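Local coordinates for protein endoglucanase A (Clostridium acetobutylicum, PDB 3IK2) that probably hydrolyses internal beta-1,4-glucosidic bonds of cellulose, as a family 44 glycoside hydrolase endoglucanase, at residues K129-L141 / T145-Y158. Numbering follows the deposited sequence.
With CA (calcium ion), chain C; ACT (acetate ion), chain I.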
ATOM      1  N   LYS A 129      27.659   7.344  -6.707  1.00  9.63           N
ATOM      2  CA  LYS A 129      27.364   8.423  -7.645  1.00  9.12           C
ATOM      3  C   LYS A 129      26.407   9.403  -6.974  1.00 10.23           C
ATOM      4  O   LYS A 129      25.505   8.998  -6.241  1.00 11.12           O
ATOM      5  CB  LYS A 129      26.732   7.861  -8.923  1.00  8.57           C
ATOM      6  CG  LYS A 129      27.606   6.864  -9.688  1.00  7.08           C
ATOM      7  CD  LYS A 129      28.897   7.491 -10.286  1.00  8.56           C
ATOM      8  CE  LYS A 129      29.760   6.431 -10.999  1.00  6.28           C
ATOM      9  NZ  LYS A 129      31.045   6.944 -11.610  1.00  6.86           N
ATOM     10  N   LYS A 130      26.634  10.693  -7.182  1.00 11.27           N
ATOM     11  CA  LYS A 130      25.749  11.749  -6.692  1.00 11.41           C
ATOM     12  C   LYS A 130      24.431  11.799  -7.471  1.00 11.20           C
ATOM     13  O   LYS A 130      24.445  11.879  -8.710  1.00 10.97           O
ATOM     14  CB  LYS A 130      26.428  13.102  -6.948  1.00 12.29           C
ATOM     15  CG  LYS A 130      26.919  13.879  -5.787  1.00 15.00           C
ATOM     16  CD  LYS A 130      25.787  14.308  -4.870  1.00 20.51           C
ATOM     17  CE  LYS A 130      26.042  15.672  -4.210  1.00 19.30           C
ATOM     18  NZ  LYS A 130      25.013  16.642  -4.689  1.00 20.99           N
ATOM     19  N   VAL A 131      23.312  11.849  -6.744  1.00 10.29           N
ATOM     20  CA  VAL A 131      22.010  12.166  -7.318  1.00  9.65           C
ATOM     21  C   VAL A 131      21.873  13.675  -7.492  1.00 10.04           C
ATOM     22  O   VAL A 131      22.154  14.442  -6.564  1.00  9.82           O
ATOM     23  CB  VAL A 131      20.795  11.639  -6.405  1.00  9.59           C
ATOM     24  CG1 VAL A 131      19.409  12.047  -6.972  1.00  7.95           C
ATOM     25  CG2 VAL A 131      20.871  10.143  -6.184  1.00  8.39           C
ATOM     26  N   GLU A 132      21.433  14.082  -8.679  1.00  9.94           N
ATOM     27  CA  GLU A 132      20.906  15.419  -8.925  1.00 10.48           C
ATOM     28  C   GLU A 132      19.521  15.283  -9.509  1.00 10.35           C
ATOM     29  O   GLU A 132      19.259  14.347 -10.264  1.00 10.87           O
ATOM     30  CB  GLU A 132      21.774  16.182  -9.925  1.00 10.67           C
ATOM     31  CG  GLU A 132      23.242  16.252  -9.571  1.00 12.59           C
ATOM     32  CD  GLU A 132      23.526  17.187  -8.414  1.00 14.11           C
ATOM     33  OE1 GLU A 132      24.574  17.005  -7.788  1.00 16.47           O
ATOM     34  OE2 GLU A 132      22.704  18.076  -8.100  1.00 16.37           O
ATOM     35  N   PHE A 133      18.632  16.217  -9.192  1.00 10.55           N
ATOM     36  CA  PHE A 133      17.262  16.173  -9.744  1.00 10.66           C
ATOM     37  C   PHE A 133      17.129  16.624 -11.216  1.00 11.02           C
ATOM     38  O   PHE A 133      16.382  16.025 -12.015  1.00 11.02           O
ATOM     39  CB  PHE A 133      16.278  16.889  -8.801  1.00 10.07           C
ATOM     40  CG  PHE A 133      16.182  16.245  -7.427  1.00 11.26           C
ATOM     41  CD1 PHE A 133      16.309  14.852  -7.276  1.00 10.47           C
ATOM     42  CD2 PHE A 133      15.960  17.019  -6.297  1.00 10.57           C
ATOM     43  CE1 PHE A 133      16.214  14.234  -6.013  1.00  8.45           C
ATOM     44  CE2 PHE A 133      15.861  16.433  -5.040  1.00 12.75           C
ATOM     45  CZ  PHE A 133      15.982  15.029  -4.889  1.00 11.89           C
ATOM     46  N   ASN A 134      17.889  17.650 -11.569  1.00 11.67           N
ATOM     47  CA  ASN A 134      17.840  18.267 -12.894  1.00 12.64           C
ATOM     48  C   ASN A 134      19.190  18.257 -13.579  1.00 12.54           C
ATOM     49  O   ASN A 134      20.182  18.634 -12.980  1.00 12.74           O
ATOM     50  CB  ASN A 134      17.329  19.696 -12.761  1.00 11.98           C
ATOM     51  CG  ASN A 134      15.903  19.736 -12.293  1.00 14.28           C
ATOM     52  OD1 ASN A 134      14.983  19.469 -13.075  1.00 15.96           O
ATOM     53  ND2 ASN A 134      15.702  20.021 -11.003  1.00 14.95           N
ATOM     54  N   LYS A 135      19.213  17.831 -14.835  1.00 13.50           N
ATOM     55  CA  LYS A 135      20.467  17.709 -15.588  1.00 14.11           C
ATOM     56  C   LYS A 135      20.955  19.052 -16.064  1.00 15.90           C
ATOM     57  O   LYS A 135      22.162  19.283 -16.133  1.00 15.65           O
ATOM     58  CB  LYS A 135      20.333  16.744 -16.767  1.00 13.18           C
ATOM     59  CG  LYS A 135      21.677  16.206 -17.275  1.00 13.02           C
ATOM     60  CD  LYS A 135      21.481  15.346 -18.526  1.00 13.10           C
ATOM     61  CE  LYS A 135      22.811  14.898 -19.123  1.00 10.92           C
ATOM     62  NZ  LYS A 135      22.650  13.954 -20.275  1.00  7.43           N
ATOM     63  N   ASN A 136      20.019  19.948 -16.380  1.00 18.17           N
ATOM     64  CA  ASN A 136      20.362  21.292 -16.886  1.00 21.38           C
ATOM     65  C   ASN A 136      21.208  21.301 -18.178  1.00 21.82           C
ATOM     66  O   ASN A 136      21.689  22.359 -18.597  1.00 23.26           O
ATOM     67  CB  ASN A 136      21.007  22.192 -15.796  1.00 21.99           C
ATOM     68  CG  ASN A 136      20.180  22.250 -14.518  1.00 25.03           C
ATOM     69  OD1 ASN A 136      19.032  22.719 -14.526  1.00 27.67           O
ATOM     70  ND2 ASN A 136      20.752  21.759 -13.411  1.00 27.55           N
ATOM     71  N   GLY A 137      21.387  20.124 -18.773  1.00 21.43           N
ATOM     72  CA  GLY A 137      21.768  19.956 -20.169  1.00 20.27           C
ATOM     73  C   GLY A 137      20.778  18.985 -20.838  1.00 19.79           C
ATOM     74  O   GLY A 137      19.858  18.473 -20.184  1.00 19.37           O
ATOM     75  N   PRO A 138      20.922  18.767 -22.155  1.00 19.40           N
ATOM     76  CA  PRO A 138      20.043  17.834 -22.864  1.00 18.63           C
ATOM     77  C   PRO A 138      20.071  16.411 -22.301  1.00 17.72           C
ATOM     78  O   PRO A 138      21.131  15.892 -21.890  1.00 16.74           O
ATOM     79  CB  PRO A 138      20.547  17.850 -24.319  1.00 19.24           C
ATOM     80  CG  PRO A 138      21.694  18.812 -24.367  1.00 19.88           C
ATOM     81  CD  PRO A 138      21.865  19.477 -23.045  1.00 19.33           C
ATOM     82  N   LEU A 139      18.878  15.826 -22.276  1.00 16.08           N
ATOM     83  CA  LEU A 139      18.629  14.484 -21.775  1.00 14.91           C
ATOM     84  C   LEU A 139      19.065  13.469 -22.845  1.00 14.22           C
ATOM     85  O   LEU A 139      19.085  13.778 -24.039  1.00 13.66           O
ATOM     86  CB  LEU A 139      17.157  14.358 -21.382  1.00 14.42           C
ATOM     87  CG  LEU A 139      16.706  14.745 -19.941  1.00 15.87           C
ATOM     88  CD1 LEU A 139      17.638  15.691 -19.152  1.00 13.51           C
ATOM     89  CD2 LEU A 139      15.232  15.189 -19.852  1.00 15.06           C
ATOM     90  N   SER A 140      19.487  12.289 -22.396  1.00 13.40           N
ATOM     91  CA  SER A 140      19.921  11.224 -23.285  1.00 12.68           C
ATOM     92  C   SER A 140      19.259   9.919 -22.851  1.00 12.46           C
ATOM     93  O   SER A 140      19.069   9.710 -21.656  1.00 11.83           O
ATOM     94  CB  SER A 140      21.443  11.066 -23.230  1.00 11.65           C
ATOM     95  OG  SER A 140      21.831   9.974 -24.044  1.00 11.81           O
ATOM     96  N   LEU A 141      18.923   9.056 -23.817  1.00 12.39           N
ATOM     97  CA  LEU A 141      18.441   7.694 -23.530  1.00 13.27           C
ATOM     98  C   LEU A 141      19.587   6.739 -23.241  1.00 13.36           C
ATOM     99  O   LEU A 141      19.371   5.593 -22.854  1.00 14.92           O
ATOM    100  CB  LEU A 141      17.583   7.148 -24.677  1.00 12.70           C
ATOM    101  CG  LEU A 141      16.348   8.016 -24.992  1.00 14.06           C
ATOM    102  CD1 LEU A 141      15.640   7.606 -26.336  1.00 13.44           C
ATOM    103  CD2 LEU A 141      15.366   8.038 -23.796  1.00 12.23           C
ATOM    104  N   THR A 145      27.642   6.624 -17.846  1.00 11.17           N
ATOM    105  CA  THR A 145      27.913   5.829 -16.657  1.00 10.83           C
ATOM    106  C   THR A 145      29.324   6.098 -16.095  1.00 10.59           C
ATOM    107  O   THR A 145      29.706   5.581 -15.033  1.00 10.95           O
ATOM    108  CB  THR A 145      27.757   4.354 -17.016  1.00 12.24           C
ATOM    109  OG1 THR A 145      28.604   4.041 -18.147  1.00 11.57           O
ATOM    110  CG2 THR A 145      26.293   4.080 -17.398  1.00 13.49           C
ATOM    111  N   THR A 146      30.075   6.951 -16.790  1.00  9.55           N
ATOM    112  CA  THR A 146      31.473   7.176 -16.476  1.00  9.17           C
ATOM    113  C   THR A 146      31.707   8.434 -15.608  1.00  8.56           C
ATOM    114  O   THR A 146      32.763   8.573 -14.998  1.00  8.86           O
ATOM    115  CB  THR A 146      32.371   7.172 -17.769  1.00  8.95           C
ATOM    116  OG1 THR A 146      32.046   8.284 -18.608  1.00  9.56           O
ATOM    117  CG2 THR A 146      32.172   5.892 -18.579  1.00  8.61           C
ATOM    118  N   ASP A 147      30.726   9.317 -15.513  1.00  7.82           N
ATOM    119  CA  ASP A 147      30.879  10.521 -14.660  1.00  8.53           C
ATOM    120  C   ASP A 147      30.381  10.222 -13.224  1.00  8.74           C
ATOM    121  O   ASP A 147      30.015   9.074 -12.933  1.00  8.72           O
ATOM    122  CB  ASP A 147      30.196  11.750 -15.304  1.00  7.60           C
ATOM    123  CG  ASP A 147      28.691  11.601 -15.413  1.00  8.97           C
ATOM    124  OD1 ASP A 147      28.134  10.628 -14.858  1.00 10.98           O
ATOM    125  OD2 ASP A 147      28.036  12.461 -16.040  1.00 10.67           O
ATOM    126  N   GLY A 148      30.324  11.236 -12.356  1.00  8.24           N
ATOM    127  CA  GLY A 148      30.089  11.022 -10.931  1.00  8.01           C
ATOM    128  C   GLY A 148      28.656  11.234 -10.448  1.00  8.84           C
ATOM    129  O   GLY A 148      28.392  11.259  -9.233  1.00  9.51           O
ATOM    130  N   SER A 149      27.738  11.375 -11.395  1.00  8.67           N
ATOM    131  CA  SER A 149      26.379  11.825 -11.128  1.00  8.96           C
ATOM    132  C   SER A 149      25.343  11.018 -11.866  1.00  8.94           C
ATOM    133  O   SER A 149      25.626  10.434 -12.894  1.00  8.79           O
ATOM    134  CB  SER A 149      26.218  13.286 -11.526  1.00  8.59           C
ATOM    135  OG  SER A 149      26.912  14.114 -10.624  1.00  9.62           O
ATOM    136  N   VAL A 150      24.130  11.029 -11.333  1.00  9.71           N
ATOM    137  CA  VAL A 150      22.973  10.369 -11.939  1.00  9.84           C
ATOM    138  C   VAL A 150      21.845  11.418 -11.834  1.00  9.66           C
ATOM    139  O   VAL A 150      21.759  12.125 -10.817  1.00  9.09           O
ATOM    140  CB  VAL A 150      22.645   9.093 -11.126  1.00 10.32           C
ATOM    141  CG1 VAL A 150      21.243   8.691 -11.311  1.00 12.70           C
ATOM    142  CG2 VAL A 150      23.632   7.901 -11.443  1.00 10.32           C
ATOM    143  N   TYR A 151      21.021  11.538 -12.877  1.00  8.92           N
ATOM    144  CA  TYR A 151      19.994  12.593 -12.994  1.00  8.99           C
ATOM    145  C   TYR A 151      18.578  12.014 -13.014  1.00  8.68           C
ATOM    146  O   TYR A 151      18.268  11.182 -13.859  1.00  8.73           O
ATOM    147  CB  TYR A 151      20.238  13.455 -14.268  1.00  9.39           C
ATOM    148  CG  TYR A 151      21.590  14.111 -14.207  1.00  9.99           C
ATOM    149  CD1 TYR A 151      21.747  15.369 -13.595  1.00 10.00           C
ATOM    150  CD2 TYR A 151      22.730  13.441 -14.666  1.00  9.46           C
ATOM    151  CE1 TYR A 151      23.007  15.960 -13.481  1.00 11.21           C
ATOM    152  CE2 TYR A 151      23.992  14.024 -14.561  1.00  9.36           C
ATOM    153  CZ  TYR A 151      24.117  15.280 -13.966  1.00 11.05           C
ATOM    154  OH  TYR A 151      25.353  15.856 -13.849  1.00 12.30           O
ATOM    155  N   MET A 152      17.738  12.452 -12.073  1.00  7.68           N
ATOM    156  CA  MET A 152      16.356  11.982 -11.984  1.00  7.11           C
ATOM    157  C   MET A 152      15.466  12.390 -13.156  1.00  6.46           C
ATOM    158  O   MET A 152      14.622  11.613 -13.578  1.00  6.98           O
ATOM    159  CB  MET A 152      15.714  12.336 -10.620  1.00  6.74           C
ATOM    160  CG  MET A 152      16.390  11.619  -9.453  1.00  5.77           C
ATOM    161  SD  MET A 152      16.334   9.819  -9.612  1.00  7.26           S
ATOM    162  CE  MET A 152      18.024   9.419 -10.010  1.00  3.60           C
ATOM    163  N   ASP A 153      15.656  13.579 -13.706  1.00  7.00           N
ATOM    164  CA  ASP A 153      14.836  13.967 -14.873  1.00  7.27           C
ATOM    165  C   ASP A 153      15.140  13.095 -16.082  1.00  6.99           C
ATOM    166  O   ASP A 153      14.246  12.722 -16.830  1.00  6.58           O
ATOM    167  CB  ASP A 153      14.983  15.455 -15.231  1.00  7.17           C
ATOM    168  CG  ASP A 153      16.426  15.888 -15.484  1.00  7.55           C
ATOM    169  OD1 ASP A 153      17.414  15.147 -15.280  1.00  8.24           O
ATOM    170  OD2 ASP A 153      16.566  17.043 -15.865  1.00  9.70           O
ATOM    171  N   GLU A 154      16.418  12.776 -16.252  1.00  6.98           N
ATOM    172  CA  GLU A 154      16.867  11.954 -17.351  1.00  7.24           C
ATOM    173  C   GLU A 154      16.270  10.536 -17.247  1.00  7.14           C
ATOM    174  O   GLU A 154      15.906   9.928 -18.264  1.00  6.47           O
ATOM    175  CB  GLU A 154      18.401  11.931 -17.369  1.00  6.74           C
ATOM    176  CG  GLU A 154      18.978  11.258 -18.572  1.00  5.65           C
ATOM    177  CD  GLU A 154      20.443  11.550 -18.755  1.00  6.81           C
ATOM    178  OE1 GLU A 154      21.238  11.188 -17.867  1.00  7.91           O
ATOM    179  OE2 GLU A 154      20.793  12.166 -19.795  1.00  9.57           O
ATOM    180  N   PHE A 155      16.149  10.055 -16.007  1.00  7.32           N
ATOM    181  CA  PHE A 155      15.574   8.751 -15.664  1.00  7.01           C
ATOM    182  C   PHE A 155      14.085   8.670 -16.026  1.00  8.06           C
ATOM    183  O   PHE A 155      13.647   7.708 -16.684  1.00  8.80           O
ATOM    184  CB  PHE A 155      15.817   8.521 -14.150  1.00  7.60           C
ATOM    185  CG  PHE A 155      15.354   7.163 -13.606  1.00  6.95           C
ATOM    186  CD1 PHE A 155      14.963   6.112 -14.450  1.00  5.42           C
ATOM    187  CD2 PHE A 155      15.344   6.949 -12.225  1.00  6.19           C
ATOM    188  CE1 PHE A 155      14.528   4.853 -13.894  1.00  5.23           C
ATOM    189  CE2 PHE A 155      14.927   5.714 -11.673  1.00  5.99           C
ATOM    190  CZ  PHE A 155      14.514   4.677 -12.531  1.00  5.00           C
ATOM    191  N   VAL A 156      13.296   9.665 -15.599  1.00  7.93           N
ATOM    192  CA  VAL A 156      11.860   9.643 -15.827  1.00  6.95           C
ATOM    193  C   VAL A 156      11.662   9.756 -17.338  1.00  7.17           C
ATOM    194  O   VAL A 156      10.864   9.015 -17.929  1.00  6.15           O
ATOM    195  CB  VAL A 156      11.145  10.824 -15.097  1.00  7.57           C
ATOM    196  CG1 VAL A 156       9.643  10.778 -15.324  1.00  7.06           C
ATOM    197  CG2 VAL A 156      11.416  10.788 -13.596  1.00  6.70           C
ATOM    198  N   ASN A 157      12.428  10.655 -17.952  1.00  6.48           N
ATOM    199  CA  ASN A 157      12.387  10.873 -19.393  1.00  7.60           C
ATOM    200  C   ASN A 157      12.603   9.564 -20.187  1.00  7.05           C
ATOM    201  O   ASN A 157      11.928   9.333 -21.161  1.00  7.85           O
ATOM    202  CB  ASN A 157      13.417  11.937 -19.823  1.00  6.57           C
ATOM    203  CG  ASN A 157      13.323  12.269 -21.311  1.00  8.27           C
ATOM    204  OD1 ASN A 157      12.414  12.998 -21.742  1.00 11.37           O
ATOM    205  ND2 ASN A 157      14.255  11.731 -22.107  1.00  7.28           N
ATOM    206  N   TYR A 158      13.535   8.727 -19.740  1.00  7.29           N
ATOM    207  CA  TYR A 158      13.792   7.420 -20.351  1.00  7.30           C
ATOM    208  C   TYR A 158      12.541   6.545 -20.273  1.00  6.33           C
ATOM    209  O   TYR A 158      12.196   5.854 -21.220  1.00  6.07           O
ATOM    210  CB  TYR A 158      14.981   6.716 -19.660  1.00  7.01           C
ATOM    211  CG  TYR A 158      15.265   5.327 -20.217  1.00  6.94           C
ATOM    212  CD1 TYR A 158      16.175   5.145 -21.253  1.00  7.92           C
ATOM    213  CD2 TYR A 158      14.602   4.207 -19.723  1.00  8.11           C
ATOM    214  CE1 TYR A 158      16.416   3.900 -21.785  1.00  8.85           C
ATOM    215  CE2 TYR A 158      14.812   2.960 -20.261  1.00  8.90           C
ATOM    216  CZ  TYR A 158      15.727   2.811 -21.285  1.00  8.90           C
ATOM    217  OH  TYR A 158      15.958   1.564 -21.796  1.00  9.06           O
TER
HETATM  218 CA    CA C 514      26.144   9.322 -14.869  1.00  7.53          CA
HETATM  219  C   ACT I 520      14.986  11.976 -25.607  1.00 28.61           C
HETATM  220  O   ACT I 520      13.917  12.269 -25.034  1.00 28.21           O
HETATM  221  OXT ACT I 520      16.055  12.339 -25.047  1.00 28.73           O
HETATM  222  CH3 ACT I 520      14.977  11.219 -26.901  1.00 28.50           C
HETATM  223  O   HOH W   1      32.067   4.833 -13.069  1.00 22.93           O
HETATM  224  O   HOH W   2      26.522  15.962  -9.068  1.00 10.11           O
HETATM  225  O   HOH W   3      24.636  18.546 -15.711  1.00 34.18           O
HETATM  226  O   HOH W   4      16.414   9.936 -20.742  1.00  5.51           O
HETATM  227  O   HOH W   5      27.615   8.042 -13.446  1.00 10.09           O
HETATM  228  O   HOH W   6      25.444  11.218 -16.021  1.00 18.21           O
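Glu-154 OE2, buried at the start of helix 152-163, is gripped by two donors from the 133-141 loop. Lys-135 NZ makes a salt bridge to it at 2.6 Å from the syn side, and Ser-140 N donates to the same oxygen from the anti side at 2.9 Å, both tilted out of the carboxylate plane. The Lys-135 side chain, trans about chi1 (-160°) and extended beyond CG, crosses that of Tyr-151 at about a right angle; its CG lies over one ring face, 3.7 Å from the centroid, in a CH-pi contact. Pro-138 O takes a second bond from the ammonium, which closes the loop onto its own lysine. Asp-153 OD2 receives Lys-135 N at 2.9 Å, in a nearly straight bond. Upstream, strands 129-132 and 149-151 pair in parallel, and Met-152 CG meets Val-131 CG1 and the edge of the Phe-133 ring. From the strand itself, Lys-129 NZ hydrogen-bonds to Asp-147 O at 2.7 Å from above the carbonyl plane. Asp-147 OD1 and Ser-149 O bind calcium; two waters, Glu-48 and Asp-144 complete its site. With antiparallel strand 108-110 the strands form a three-stranded sheet, a calcium-binding excursion of the beta-alpha connection between strand 99-103 of the TIM-like barrel and helix 152-163.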